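Local coordinates for protein putative ketosteroid isomerase (Parabacteroides distasonis ATCC 8503, PDB 3KE7) that is of unknown function but, as a SnoaL-like member of the NTF2 clan, probably binds a small molecule and may act as a ketosteroid isomerase, at residues Trp106-Val111 / Thr125-Val130; Ala34-Ser39 / Glu55-Leu60; Ala85-Val90 / Val111-Pro116. All blocks are in the same frame, centred on the assembly; numbering follows the deposited sequence.

Interaction 1: residues Trp106-Val111 / Thr125-Val130; sequences WNCTEV and THWSYV. With BCN (bicine), chain F.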
loop_
_atom_site.group_PDB
_atom_site.type_symbol
_atom_site.label_atom_id
_atom_site.label_comp_id
_atom_site.label_asym_id
_atom_site.label_seq_id
_atom_site.Cartn_x
_atom_site.Cartn_y
_atom_site.Cartn_z
ATOM N N TRP B 106 0.485 -4.798 -13.872
ATOM C CA TRP B 106 0.878 -4.251 -12.592
ATOM C C TRP B 106 -0.229 -4.336 -11.539
ATOM O O TRP B 106 -1.394 -4.302 -11.847
ATOM C CB TRP B 106 1.186 -2.752 -12.737
ATOM C CG TRP B 106 2.311 -2.364 -13.636
ATOM C CD1 TRP B 106 2.216 -2.022 -14.963
ATOM C CD2 TRP B 106 3.688 -2.212 -13.280
ATOM N NE1 TRP B 106 3.451 -1.673 -15.454
ATOM C CE2 TRP B 106 4.372 -1.765 -14.438
ATOM C CE3 TRP B 106 4.409 -2.366 -12.091
ATOM C CZ2 TRP B 106 5.746 -1.507 -14.445
ATOM C CZ3 TRP B 106 5.778 -2.110 -12.109
ATOM C CH2 TRP B 106 6.423 -1.682 -13.277
ATOM N N ASN B 107 0.235 -4.442 -10.297
ATOM C CA ASN B 107 -0.521 -4.192 -9.068
ATOM C C ASN B 107 -0.072 -2.798 -8.568
ATOM O O ASN B 107 1.115 -2.455 -8.646
ATOM C CB ASN B 107 -0.102 -5.178 -7.988
ATOM C CG ASN B 107 -0.308 -6.614 -8.366
ATOM O OD1 ASN B 107 -1.421 -7.030 -8.718
ATOM N ND2 ASN B 107 0.756 -7.421 -8.224
ATOM N N CYS B 108 -0.998 -2.034 -8.015
ATOM C CA CYS B 108 -0.660 -0.746 -7.443
ATOM C C CYS B 108 -1.494 -0.369 -6.229
ATOM O O CYS B 108 -2.739 -0.458 -6.270
ATOM C CB CYS B 108 -0.786 0.356 -8.490
ATOM S SG CYS B 108 -0.167 1.987 -7.925
ATOM N N THR B 109 -0.800 0.093 -5.192
ATOM C CA THR B 109 -1.412 0.763 -4.076
ATOM C C THR B 109 -0.848 2.180 -3.988
ATOM O O THR B 109 0.380 2.350 -3.838
ATOM C CB THR B 109 -1.130 0.068 -2.768
ATOM O OG1 THR B 109 -1.540 -1.291 -2.857
ATOM C CG2 THR B 109 -1.843 0.779 -1.579
ATOM N N GLU B 110 -1.705 3.176 -4.007
ATOM C CA GLU B 110 -1.339 4.555 -3.760
ATOM C C GLU B 110 -2.082 5.000 -2.503
ATOM O O GLU B 110 -3.286 4.675 -2.342
ATOM C CB GLU B 110 -1.759 5.498 -4.911
ATOM C CG GLU B 110 -1.269 5.155 -6.253
ATOM C CD GLU B 110 0.154 5.598 -6.500
ATOM O OE1 GLU B 110 0.848 5.907 -5.521
ATOM O OE2 GLU B 110 0.581 5.653 -7.702
ATOM N N VAL B 111 -1.400 5.694 -1.596
ATOM C CA VAL B 111 -2.086 6.337 -0.486
ATOM C C VAL B 111 -1.934 7.857 -0.692
ATOM O O VAL B 111 -0.832 8.360 -0.755
ATOM C CB VAL B 111 -1.539 5.953 0.852
ATOM C CG1 VAL B 111 -2.365 6.663 1.944
ATOM C CG2 VAL B 111 -1.607 4.415 1.054
ATOM N N THR B 125 3.490 4.831 -2.368
ATOM C CA THR B 125 3.287 4.198 -3.665
ATOM C C THR B 125 3.921 2.820 -3.607
ATOM O O THR B 125 5.083 2.664 -3.162
ATOM C CB THR B 125 3.971 4.991 -4.791
ATOM O OG1 THR B 125 3.377 6.289 -4.871
ATOM C CG2 THR B 125 3.907 4.249 -6.085
ATOM N N HIS B 126 3.176 1.813 -4.037
ATOM C CA HIS B 126 3.682 0.448 -4.149
ATOM C C HIS B 126 3.253 -0.115 -5.491
ATOM O O HIS B 126 2.079 -0.398 -5.710
ATOM C CB HIS B 126 3.147 -0.441 -3.004
ATOM C CG HIS B 126 3.879 -1.753 -2.827
ATOM N ND1 HIS B 126 4.020 -2.344 -1.577
ATOM C CD2 HIS B 126 4.423 -2.624 -3.721
ATOM C CE1 HIS B 126 4.636 -3.517 -1.732
ATOM N NE2 HIS B 126 4.944 -3.680 -3.004
ATOM N N TRP B 127 4.228 -0.250 -6.413
ATOM C CA TRP B 127 4.035 -0.867 -7.698
ATOM C C TRP B 127 4.635 -2.258 -7.659
ATOM O O TRP B 127 5.775 -2.421 -7.193
ATOM C CB TRP B 127 4.761 -0.092 -8.818
ATOM C CG TRP B 127 4.135 1.201 -9.197
ATOM C CD1 TRP B 127 4.506 2.431 -8.828
ATOM C CD2 TRP B 127 2.979 1.355 -10.030
ATOM N NE1 TRP B 127 3.672 3.367 -9.396
ATOM C CE2 TRP B 127 2.732 2.727 -10.157
ATOM C CE3 TRP B 127 2.185 0.467 -10.741
ATOM C CZ2 TRP B 127 1.662 3.229 -10.902
ATOM C CZ3 TRP B 127 1.142 0.954 -11.528
ATOM C CH2 TRP B 127 0.874 2.331 -11.579
ATOM N N SER B 128 3.904 -3.271 -8.126
ATOM C CA SER B 128 4.504 -4.601 -8.269
ATOM C C SER B 128 4.016 -5.230 -9.560
ATOM O O SER B 128 2.952 -4.857 -10.094
ATOM C CB SER B 128 4.237 -5.481 -7.033
ATOM O OG SER B 128 2.881 -5.834 -6.881
ATOM N N TYR B 129 4.765 -6.230 -10.055
ATOM C CA TYR B 129 4.305 -6.982 -11.217
ATOM C C TYR B 129 3.243 -7.975 -10.811
ATOM O O TYR B 129 3.294 -8.548 -9.756
ATOM C CB TYR B 129 5.437 -7.774 -11.846
ATOM C CG TYR B 129 6.587 -6.953 -12.356
ATOM C CD1 TYR B 129 6.382 -5.919 -13.231
ATOM C CD2 TYR B 129 7.906 -7.308 -12.034
ATOM C CE1 TYR B 129 7.469 -5.195 -13.768
ATOM C CE2 TYR B 129 8.994 -6.586 -12.570
ATOM C CZ TYR B 129 8.740 -5.526 -13.397
ATOM O OH TYR B 129 9.792 -4.820 -13.952
ATOM N N VAL B 130 2.312 -8.215 -11.727
ATOM C CA VAL B 130 1.322 -9.269 -11.564
ATOM C C VAL B 130 2.005 -10.597 -11.868
ATOM O O VAL B 130 2.557 -10.791 -12.971
ATOM C CB VAL B 130 0.125 -9.101 -12.512
ATOM C CG1 VAL B 130 -0.772 -10.368 -12.563
ATOM C CG2 VAL B 130 -0.740 -7.864 -12.124
HETATM N N1 BCN F . 5.227 2.837 -13.742
HETATM C C1 BCN F . 6.585 2.577 -13.242
HETATM C C2 BCN F . 7.475 2.028 -14.371
HETATM O O21 BCN F . 8.604 1.560 -14.108
HETATM O O22 BCN F . 7.039 2.062 -15.542
HETATM C C3 BCN F . 4.635 4.009 -13.073
HETATM C C4 BCN F . 5.123 5.303 -13.724
HETATM O O4 BCN F . 4.927 5.135 -15.137
HETATM C C5 BCN F . 4.421 1.658 -13.473
HETATM C C6 BCN F . 3.217 1.641 -14.379
HETATM O O6 BCN F . 3.618 1.898 -15.751
HETATM O O HOH W 1 2.997 6.124 -8.837
#

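Interaction 2: residues Ala34-Ser39 / Glu55-Leu60; sequences AFVELS and EGLEQL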
loop_
_atom_site.group_PDB
_atom_site.type_symbol
_atom_site.label_atom_id
_atom_site.label_comp_id
_atom_site.label_asym_id
_atom_site.label_seq_id
_atom_site.Cartn_x
_atom_site.Cartn_y
_atom_site.Cartn_z
ATOM N N ALA B 34 5.708 14.029 -13.210
ATOM C CA ALA B 34 4.298 14.158 -12.708
ATOM C C ALA B 34 4.075 13.535 -11.340
ATOM O O ALA B 34 3.524 14.192 -10.453
ATOM C CB ALA B 34 3.290 13.570 -13.704
ATOM N N PHE B 35 4.504 12.286 -11.160
ATOM C CA PHE B 35 4.312 11.644 -9.865
ATOM C C PHE B 35 5.128 12.255 -8.753
ATOM O O PHE B 35 4.687 12.206 -7.592
ATOM C CB PHE B 35 4.551 10.130 -9.942
ATOM C CG PHE B 35 3.353 9.342 -10.394
ATOM C CD1 PHE B 35 2.193 9.289 -9.623
ATOM C CD2 PHE B 35 3.384 8.645 -11.593
ATOM C CE1 PHE B 35 1.081 8.556 -10.036
ATOM C CE2 PHE B 35 2.295 7.924 -12.024
ATOM C CZ PHE B 35 1.155 7.829 -11.238
ATOM N N VAL B 36 6.267 12.871 -9.053
ATOM C CA VAL B 36 7.047 13.539 -8.034
ATOM C C VAL B 36 6.313 14.808 -7.584
ATOM O O VAL B 36 6.177 15.080 -6.398
ATOM C CB VAL B 36 8.454 13.875 -8.535
ATOM C CG1 VAL B 36 9.264 14.652 -7.456
ATOM C CG2 VAL B 36 9.191 12.589 -8.952
ATOM N N GLU B 37 5.769 15.528 -8.555
ATOM C CA GLU B 37 4.968 16.713 -8.247
ATOM C C GLU B 37 3.711 16.397 -7.424
ATOM O O GLU B 37 3.317 17.203 -6.551
ATOM C CB GLU B 37 4.590 17.410 -9.541
ATOM C CG GLU B 37 5.827 17.858 -10.356
ATOM N N LEU B 38 3.143 15.220 -7.629
ATOM C CA LEU B 38 1.944 14.812 -6.955
ATOM C C LEU B 38 2.232 14.206 -5.579
ATOM O O LEU B 38 1.314 13.966 -4.796
ATOM C CB LEU B 38 1.225 13.781 -7.812
ATOM C CG LEU B 38 -0.153 13.263 -7.454
ATOM C CD1 LEU B 38 -1.104 14.378 -7.129
ATOM C CD2 LEU B 38 -0.695 12.415 -8.582
ATOM N N SER B 39 3.503 13.957 -5.265
ATOM C CA SER B 39 3.881 13.314 -3.993
ATOM C C SER B 39 4.298 14.326 -2.926
ATOM O O SER B 39 4.819 15.398 -3.231
ATOM C CB SER B 39 5.039 12.311 -4.241
ATOM O OG SER B 39 4.642 11.224 -5.063
ATOM N N GLU B 55 12.549 6.453 0.477
ATOM C CA GLU B 55 11.986 7.270 1.581
ATOM C C GLU B 55 12.299 8.715 1.376
ATOM O O GLU B 55 13.487 9.156 1.411
ATOM C CB GLU B 55 12.547 6.839 2.901
ATOM C CG GLU B 55 12.233 5.433 3.191
ATOM C CD GLU B 55 12.837 4.920 4.458
ATOM O OE1 GLU B 55 12.949 5.705 5.461
ATOM O OE2 GLU B 55 13.159 3.688 4.452
ATOM N N GLY B 56 11.250 9.491 1.277
ATOM C CA GLY B 56 11.349 10.915 1.132
ATOM C C GLY B 56 11.294 11.393 -0.295
ATOM O O GLY B 56 11.756 10.730 -1.209
ATOM N N LEU B 57 10.752 12.587 -0.466
ATOM C CA LEU B 57 10.597 13.149 -1.755
ATOM C C LEU B 57 11.896 13.397 -2.450
ATOM O O LEU B 57 11.956 13.303 -3.679
ATOM C CB LEU B 57 9.814 14.440 -1.644
ATOM C CG LEU B 57 9.324 15.072 -2.945
ATOM C CD1 LEU B 57 8.403 14.155 -3.695
ATOM C CD2 LEU B 57 8.564 16.412 -2.583
ATOM N N GLU B 58 12.970 13.749 -1.743
ATOM C CA GLU B 58 14.215 13.993 -2.432
ATOM C C GLU B 58 14.787 12.724 -3.066
ATOM O O GLU B 58 15.302 12.765 -4.178
ATOM C CB GLU B 58 15.220 14.723 -1.531
ATOM C CG GLU B 58 14.732 16.125 -1.199
ATOM C CD GLU B 58 14.194 16.858 -2.456
ATOM O OE1 GLU B 58 14.939 16.971 -3.451
ATOM O OE2 GLU B 58 13.015 17.278 -2.468
ATOM N N GLN B 59 14.662 11.596 -2.372
ATOM C CA GLN B 59 15.070 10.295 -2.929
ATOM C C GLN B 59 14.198 9.925 -4.109
ATOM O O GLN B 59 14.693 9.411 -5.123
ATOM C CB GLN B 59 14.985 9.167 -1.921
ATOM C CG GLN B 59 16.187 9.006 -1.035
ATOM C CD GLN B 59 16.074 7.801 -0.121
ATOM O OE1 GLN B 59 15.223 6.919 -0.315
ATOM N NE2 GLN B 59 16.931 7.754 0.894
ATOM N N LEU B 60 12.894 10.153 -3.971
ATOM C CA LEU B 60 11.960 9.866 -5.058
ATOM C C LEU B 60 12.341 10.689 -6.306
ATOM O O LEU B 60 12.351 10.186 -7.419
ATOM C CB LEU B 60 10.519 10.146 -4.644
ATOM C CG LEU B 60 9.502 9.660 -5.681
ATOM C CD1 LEU B 60 9.421 8.118 -5.737
ATOM C CD2 LEU B 60 8.137 10.285 -5.387
#

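Interaction 3: residues Ala85-Val90 / Val111-Pro116; sequences AQNIAV and VYRRNP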
loop_
_atom_site.group_PDB
_atom_site.type_symbol
_atom_site.label_atom_id
_atom_site.label_comp_id
_atom_site.label_asym_id
_atom_site.label_seq_id
_atom_site.Cartn_x
_atom_site.Cartn_y
_atom_site.Cartn_z
ATOM N N ALA B 85 -10.888 7.570 4.260
ATOM C CA ALA B 85 -10.847 7.657 5.734
ATOM C C ALA B 85 -10.370 9.014 6.099
ATOM O O ALA B 85 -9.149 9.284 6.135
ATOM C CB ALA B 85 -9.916 6.632 6.316
ATOM N N GLN B 86 -11.307 9.883 6.312
ATOM C CA GLN B 86 -11.048 11.229 6.756
ATOM C C GLN B 86 -10.125 11.913 5.720
ATOM O O GLN B 86 -10.530 12.058 4.517
ATOM C CB GLN B 86 -10.520 11.231 8.231
ATOM C CG GLN B 86 -11.567 10.631 9.247
ATOM C CD GLN B 86 -11.081 10.535 10.700
ATOM O OE1 GLN B 86 -10.065 11.093 11.064
ATOM N NE2 GLN B 86 -11.847 9.835 11.536
ATOM N N ASN B 87 -8.877 12.203 6.105
ATOM C CA ASN B 87 -7.958 12.890 5.214
ATOM C C ASN B 87 -7.063 11.947 4.372
ATOM O O ASN B 87 -6.061 12.389 3.825
ATOM C CB ASN B 87 -7.088 13.874 6.002
ATOM C CG ASN B 87 -6.077 13.204 6.942
ATOM O OD1 ASN B 87 -6.227 12.053 7.376
ATOM N ND2 ASN B 87 -4.990 13.968 7.255
ATOM N N ILE B 88 -7.438 10.672 4.287
ATOM C CA ILE B 88 -6.686 9.665 3.522
ATOM C C ILE B 88 -7.601 9.004 2.484
ATOM O O ILE B 88 -8.802 8.734 2.731
ATOM C CB ILE B 88 -6.164 8.578 4.446
ATOM C CG1 ILE B 88 -5.023 9.139 5.303
ATOM C CG2 ILE B 88 -5.687 7.345 3.668
ATOM C CD1 ILE B 88 -3.710 9.368 4.562
ATOM N N ALA B 89 -7.038 8.780 1.295
ATOM C CA ALA B 89 -7.698 7.961 0.286
ATOM C C ALA B 89 -6.712 6.903 -0.135
ATOM O O ALA B 89 -5.594 7.227 -0.557
ATOM C CB ALA B 89 -8.040 8.785 -0.908
ATOM N N VAL B 90 -7.110 5.644 -0.015
ATOM C CA VAL B 90 -6.282 4.511 -0.462
ATOM C C VAL B 90 -6.811 4.056 -1.807
ATOM O O VAL B 90 -7.959 3.601 -1.886
ATOM C CB VAL B 90 -6.326 3.322 0.534
ATOM C CG1 VAL B 90 -5.353 2.182 0.088
ATOM C CG2 VAL B 90 -5.930 3.802 1.936
ATOM N N VAL B 111 -1.400 5.694 -1.596
ATOM C CA VAL B 111 -2.086 6.337 -0.486
ATOM C C VAL B 111 -1.934 7.857 -0.692
ATOM O O VAL B 111 -0.832 8.360 -0.755
ATOM C CB VAL B 111 -1.539 5.953 0.852
ATOM C CG1 VAL B 111 -2.365 6.663 1.944
ATOM C CG2 VAL B 111 -1.607 4.415 1.054
ATOM N N TYR B 112 -3.080 8.560 -0.798
ATOM C CA TYR B 112 -3.157 10.002 -0.925
ATOM C C TYR B 112 -3.637 10.605 0.389
ATOM O O TYR B 112 -4.485 10.012 1.090
ATOM C CB TYR B 112 -4.188 10.406 -2.001
ATOM C CG TYR B 112 -3.783 10.234 -3.456
ATOM C CD1 TYR B 112 -3.754 8.998 -4.050
ATOM C CD2 TYR B 112 -3.496 11.343 -4.239
ATOM C CE1 TYR B 112 -3.490 8.842 -5.390
ATOM C CE2 TYR B 112 -3.179 11.210 -5.573
ATOM C CZ TYR B 112 -3.176 9.951 -6.146
ATOM O OH TYR B 112 -2.899 9.817 -7.509
ATOM N N ARG B 113 -3.075 11.750 0.746
ATOM C CA ARG B 113 -3.419 12.475 1.932
ATOM C C ARG B 113 -3.820 13.872 1.548
ATOM O O ARG B 113 -3.114 14.516 0.768
ATOM C CB ARG B 113 -2.239 12.518 2.931
ATOM C CG ARG B 113 -2.534 13.320 4.247
ATOM C CD ARG B 113 -1.367 13.322 5.224
ATOM N NE ARG B 113 -0.214 13.923 4.590
ATOM C CZ ARG B 113 1.068 13.542 4.754
ATOM N NH1 ARG B 113 1.414 12.544 5.575
ATOM N NH2 ARG B 113 2.025 14.153 4.057
ATOM N N ARG B 114 -4.942 14.329 2.092
ATOM C CA ARG B 114 -5.428 15.663 1.826
ATOM C C ARG B 114 -4.694 16.608 2.763
ATOM O O ARG B 114 -4.761 16.433 3.977
ATOM C CB ARG B 114 -6.943 15.730 2.053
ATOM C CG ARG B 114 -7.539 17.118 1.661
ATOM C CD ARG B 114 -9.058 17.116 1.791
ATOM N NE ARG B 114 -9.419 16.776 3.152
ATOM C CZ ARG B 114 -10.471 16.038 3.513
ATOM N NH1 ARG B 114 -11.344 15.566 2.607
ATOM N NH2 ARG B 114 -10.646 15.765 4.800
ATOM N N ASN B 115 -3.978 17.565 2.191
ATOM C CA ASN B 115 -3.267 18.571 2.964
ATOM C C ASN B 115 -4.236 19.693 3.357
ATOM O O ASN B 115 -5.360 19.731 2.866
ATOM C CB ASN B 115 -1.967 19.065 2.259
ATOM C CG ASN B 115 -2.185 19.973 0.980
ATOM O OD1 ASN B 115 -3.233 20.625 0.788
ATOM N ND2 ASN B 115 -1.092 20.075 0.146
ATOM N N PRO B 116 -3.828 20.554 4.303
ATOM C CA PRO B 116 -4.703 21.672 4.734
ATOM C C PRO B 116 -5.181 22.575 3.604
ATOM O O PRO B 116 -6.263 23.165 3.706
ATOM C CB PRO B 116 -3.815 22.445 5.693
ATOM C CG PRO B 116 -2.996 21.400 6.360
ATOM C CD PRO B 116 -2.791 20.271 5.315
#

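Interaction 1: residues Trp106-Val111 / Thr125-Val130
W106 and W127 meet across an antiparallel beta hairpin, strands 102-114 and 120-129, part of the main sheet of this SnoaL-like, NTF2-type fold. The six-membered ring of W127 turns its edge to the face of the five-membered ring of W106, a T-shaped pair with centroids 5.4 Å apart and planes at 76°. Two broad indoles set nearly square make a corner, and bicine sits in it with its C5 over a face of each. Behind W106, on the face away from bicine, Y129 lies alongside at a slant, its CE1 3.7 Å from W106 CH2. Behind W127 comes C108, whose SG stands almost on the ring normal, 3.6 Å from the centroid of the six-membered ring; a torsion that sets SG anti to the backbone N (chi1 -172°) brings this small, polarisable sulfur there.

N107 points to the other face of the sheet beside S128, and the two backbones pair doubly, N107 N to S128 O at 2.8 Å and S128 N to N107 O at 3.0 Å. N94 takes N107 OD1, while S128 OG bonds to H126 of the second subunit, so this polar face joins the dimer. On the tryptophan side, T125 OG1 donates to the syn lone pair of E110 OE1 at 2.6 Å, and a water that donates to E110 OE2 accepts W127 NE1 at 2.9 Å, in the indole plane.

Interaction 2: residues Ala34-Ser39 / Glu55-Leu60
L57 reaches across to V36 and S39 mainly with CD1, while CD2 also comes near S39 O. CD1 lies 3.6 Å from V36 O, the oxygen that accepts S39 N, and 3.9 Å from both V36 CG1 and S39 CB. The branch gets there because CG is anti to the backbone N of L57 (chi1 -169°), which carries the end of the side chain nearer to the facing helix than its root. L60, one helical turn on, brings its CD2 to 3.6 Å from S39 OG, and looks more loosely at V36 CG2. Leucines suit this side of helix 57-65 because much of what their tips meet is apolar: V36 CG1 and S39 CB round L57 CD1, and, for L60, V43 and Y45 of strand 43-46 as well.

S39 is small enough to let both tips approach, and its hydroxyl is already engaged: OG, beside its own backbone N, turns back into the preceding turn and donates to F35 O at 2.7 Å. With the hydroxyl gone, as in an alanine, F35 O would probably lose this donor and a small gap open beside L60 CD2. The contact joins two helices that, in this NTF2-type fold, pack over one face of the bent sheet, and F35 turns from it to A26 and L27 of helix 15-28.

Further out, G56 occupies the N-cap position of helix 57-65, and its O accepts L60 N at 3.0 Å. Its backbone angles would jam a side chain against the carbonyl O of E55, so glycine fits the place. The next residue, L57, is tied through its backbone to T41, and G56 likewise to V43, which fixes the start of this helix beside strand 43-46.

Interaction 3: residues Ala85-Val90 / Val111-Pro116
I88 lies obliquely across V111 and R113, all three on one face of the sheet. Its CG2 meets V111 CG1 at 3.8 Å, and the other branch carries CD1 over Y112 O to R113 CB, also at 3.8 Å, passing near V111 CG1 on the way. A beta-branched residue with a long arm suits this place, because the short branch faces V111 while the arm spans to R113. R113 runs out straight to CD and bends at chi3 (60°); its stem is the apolar part here, while the guanidinium goes on to D42 and D40. N87 lies beside that stem, pointing the same way, with ND2 3.9 Å from R113 CG. R114 instead sets a face of its guanidinium over the backbone of N87, NH2 4.0 Å from N87 CA.

These side chains ride on the antiparallel hairpin of strands 88-99 and 102-114, near the end where a type II' beta turn, A85 to I88, leads in from strand 74-85. R114 N donates to N87 O at 2.8 Å, so the third residue of the turn is already bonded to the neighbouring strand. A89 and Y112 follow as a hydrogen-bonded pair, A89 N to Y112 O at 2.8 Å and Y112 N to A89 O at 2.9 Å. On their face, A89 is short enough to pack under helix 15-28 at I19, whereas the Y112 ring leads away until its OH bonds to E23. At the turn, Q86 packs on Q86 of the second subunit.

Overall arrangement
From the N terminus, interaction 2 closes first: helix 34-38 meets helix 57-65 after a loop holding strands 43-46 and 54-55, complete before the other two begin. The remaining chain is a meander, in which 85-90 pairs with 111-116 across one hairpin and 106-111 with 125-130 across the next. Interactions 1 and 3 therefore cross, sharing V111 on strand 102-114, which lies between the other two strands in the sheet; both also face the second subunit. The helical pair is tied to both: F35 packs against E110 of interaction 1, and L38 against the hydroxyl of Y112 in interaction 3, joining helices to sheet.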